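Local coordinates for protein ribonucleoside-diphosphate reductase subunit beta (Clostridium botulinum, PDB 6ZJK) that forms the iron-binding R2 subunit of a ribonucleotide reductase, which probably generates the radical needed to reduce ribonucleoside diphosphates to deoxyribonucleotides, at residues A[207-212]-A[237-242]. Sequence-based numbering, arbitrary orientation.
With FE (Fe (III) ion), chain G.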
loop_
_atom_site.group_PDB
_atom_site.type_symbol
_atom_site.label_atom_id
_atom_site.label_comp_id
_atom_site.label_asym_id
_atom_site.label_seq_id
_atom_site.Cartn_x
_atom_site.Cartn_y
_atom_site.Cartn_z
ATOM N N TYR A 207 -22.057 2.420 -1.322
ATOM C CA TYR A 207 -21.888 3.031 -2.646
ATOM C C TYR A 207 -21.402 2.003 -3.660
ATOM O O TYR A 207 -21.949 1.910 -4.759
ATOM C CB TYR A 207 -20.923 4.227 -2.595
ATOM C CG TYR A 207 -21.314 5.329 -1.622
ATOM C CD1 TYR A 207 -22.632 5.503 -1.222
ATOM C CD2 TYR A 207 -20.352 6.183 -1.085
ATOM C CE1 TYR A 207 -22.986 6.504 -0.321
ATOM C CE2 TYR A 207 -20.697 7.187 -0.184
ATOM C CZ TYR A 207 -22.015 7.338 0.196
ATOM O OH TYR A 207 -22.378 8.329 1.087
ATOM N N PHE A 208 -20.484 1.167 -3.243
ATOM C CA PHE A 208 -19.970 0.209 -4.130
ATOM C C PHE A 208 -20.959 -0.861 -4.478
ATOM O O PHE A 208 -20.974 -1.299 -5.565
ATOM C CB PHE A 208 -18.612 -0.351 -3.676
ATOM C CG PHE A 208 -17.459 0.242 -4.390
ATOM C CD1 PHE A 208 -17.098 -0.194 -5.617
ATOM C CD2 PHE A 208 -16.788 1.251 -3.858
ATOM C CE1 PHE A 208 -16.068 0.390 -6.274
ATOM C CE2 PHE A 208 -15.770 1.853 -4.512
ATOM C CZ PHE A 208 -15.418 1.414 -5.718
ATOM N N TYR A 209 -21.764 -1.282 -3.525
ATOM C CA TYR A 209 -22.764 -2.324 -3.732
ATOM C C TYR A 209 -23.820 -1.865 -4.712
ATOM O O TYR A 209 -24.281 -2.602 -5.476
ATOM C CB TYR A 209 -23.306 -2.864 -2.401
ATOM C CG TYR A 209 -22.412 -3.918 -1.839
ATOM C CD1 TYR A 209 -21.286 -3.590 -1.180
ATOM C CD2 TYR A 209 -22.681 -5.226 -2.013
ATOM C CE1 TYR A 209 -20.439 -4.539 -0.691
ATOM C CE2 TYR A 209 -21.848 -6.189 -1.527
ATOM C CZ TYR A 209 -20.721 -5.819 -0.874
ATOM O OH TYR A 209 -19.903 -6.754 -0.408
ATOM N N SER A 210 -24.154 -0.614 -4.678
ATOM C CA SER A 210 -25.062 -0.055 -5.674
ATOM C C SER A 210 -24.481 -0.162 -7.083
ATOM O O SER A 210 -25.201 -0.463 -8.040
ATOM C CB SER A 210 -25.374 1.400 -5.338
ATOM O OG SER A 210 -26.089 2.042 -6.396
ATOM N N GLY A 211 -23.197 0.165 -7.225
ATOM C CA GLY A 211 -22.583 0.101 -8.542
ATOM C C GLY A 211 -22.507 -1.318 -9.078
ATOM O O GLY A 211 -22.735 -1.552 -10.274
ATOM N N PHE A 212 -22.232 -2.272 -8.195
ATOM C CA PHE A 212 -22.120 -3.636 -8.638
ATOM C C PHE A 212 -23.422 -4.132 -9.221
ATOM O O PHE A 212 -23.422 -4.842 -10.159
ATOM C CB PHE A 212 -21.675 -4.659 -7.565
ATOM C CG PHE A 212 -20.393 -4.356 -6.868
ATOM C CD1 PHE A 212 -19.292 -3.937 -7.550
ATOM C CD2 PHE A 212 -20.292 -4.510 -5.520
ATOM C CE1 PHE A 212 -18.125 -3.634 -6.902
ATOM C CE2 PHE A 212 -19.143 -4.215 -4.852
ATOM C CZ PHE A 212 -18.048 -3.779 -5.559
ATOM N N ASP A 237 -12.848 -8.479 -2.944
ATOM C CA ASP A 237 -12.001 -7.681 -2.141
ATOM C C ASP A 237 -12.843 -6.797 -1.235
ATOM O O ASP A 237 -12.551 -6.653 -0.125
ATOM C CB ASP A 237 -11.076 -6.761 -2.961
ATOM C CG ASP A 237 -9.962 -7.482 -3.716
ATOM O OD1 ASP A 237 -9.666 -8.631 -3.540
ATOM O OD2 ASP A 237 -9.386 -6.848 -4.559
ATOM N N GLU A 238 -13.918 -6.212 -1.717
ATOM C CA GLU A 238 -14.739 -5.349 -0.917
ATOM C C GLU A 238 -15.305 -5.990 0.355
ATOM O O GLU A 238 -15.432 -5.376 1.318
ATOM C CB GLU A 238 -15.840 -4.738 -1.760
ATOM C CG GLU A 238 -16.482 -3.540 -1.173
ATOM C CD GLU A 238 -15.660 -2.287 -1.341
ATOM O OE1 GLU A 238 -15.631 -1.649 -2.381
ATOM O OE2 GLU A 238 -14.954 -1.945 -0.455
ATOM N N VAL A 239 -15.645 -7.241 0.303
ATOM C CA VAL A 239 -16.108 -7.948 1.455
ATOM C C VAL A 239 -15.093 -7.921 2.580
ATOM O O VAL A 239 -15.440 -7.647 3.659
ATOM C CB VAL A 239 -16.463 -9.371 1.120
ATOM C CG1 VAL A 239 -16.689 -10.136 2.384
ATOM C CG2 VAL A 239 -17.719 -9.357 0.307
ATOM N N THR A 240 -13.828 -8.126 2.260
ATOM C CA THR A 240 -12.746 -8.082 3.195
ATOM C C THR A 240 -12.539 -6.699 3.722
ATOM O O THR A 240 -12.233 -6.543 4.837
ATOM C CB THR A 240 -11.458 -8.693 2.639
ATOM O OG1 THR A 240 -10.860 -7.847 1.676
ATOM C CG2 THR A 240 -11.728 -9.942 2.007
ATOM N N HIS A 241 -12.783 -5.676 2.932
ATOM C CA HIS A 241 -12.603 -4.311 3.418
ATOM C C HIS A 241 -13.694 -3.943 4.413
ATOM O O HIS A 241 -13.502 -3.177 5.280
ATOM C CB HIS A 241 -12.573 -3.271 2.314
ATOM C CG HIS A 241 -11.498 -3.467 1.287
ATOM N ND1 HIS A 241 -11.267 -2.561 0.295
ATOM C CD2 HIS A 241 -10.592 -4.446 1.116
ATOM C CE1 HIS A 241 -10.285 -2.990 -0.459
ATOM N NE2 HIS A 241 -9.878 -4.145 -0.001
ATOM N N LEU A 242 -14.856 -4.499 4.211
ATOM C CA LEU A 242 -15.990 -4.301 5.058
ATOM C C LEU A 242 -15.723 -4.905 6.421
ATOM O O LEU A 242 -15.813 -4.265 7.366
ATOM C CB LEU A 242 -17.139 -5.029 4.439
ATOM C CG LEU A 242 -18.460 -4.385 4.308
ATOM C CD1 LEU A 242 -18.304 -2.963 3.913
ATOM C CD2 LEU A 242 -19.263 -5.160 3.304
HETATM FE FE FE G . -12.633 -0.990 -0.884
HETATM O O HOH W 1 -12.695 -2.421 -2.501
#
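E238 carries its carboxylate onto the ring of F208: E238 OE1 lies over one face, 3.3 Å from F208 CG, with ring and carboxylate planes 46° apart. The other oxygen binds iron: E238 OE2 is 2.5 Å from the ion, H241 ND1 from the next turn 2.4 Å, and E137, E204 and a water complete the site. CG of E238 stands anti to the backbone N (chi1 -162°), and a bend at chi2 turns the carboxylate so that one oxygen faces the metal and the other the phenylalanine.

Y209 and F212 pack against the aliphatic part of E238. The Y209 side chain runs alongside E238, pointing the other way, with Y209 CE1 4.1 Å from E238 CG; F212 offers a ring edge to E238 CB, while its CE2 lies over the centre of the Y209 ring. Separately, Y209 OH meets V239 CG2 at 3.5 Å and L242 CD2 at 4.1 Å. R310 makes a cation-pi contact with Y209.

These nearly antiparallel segments of helices 190-220 and 225-255, with axes 11.7 Å apart, belong to the four-helix core of the R2 di-iron fold. No hydrogen bond joins them; F208 offers OE1 no hydrogen-bond donor, leaving iron at OE2 to anchor the carboxylate here.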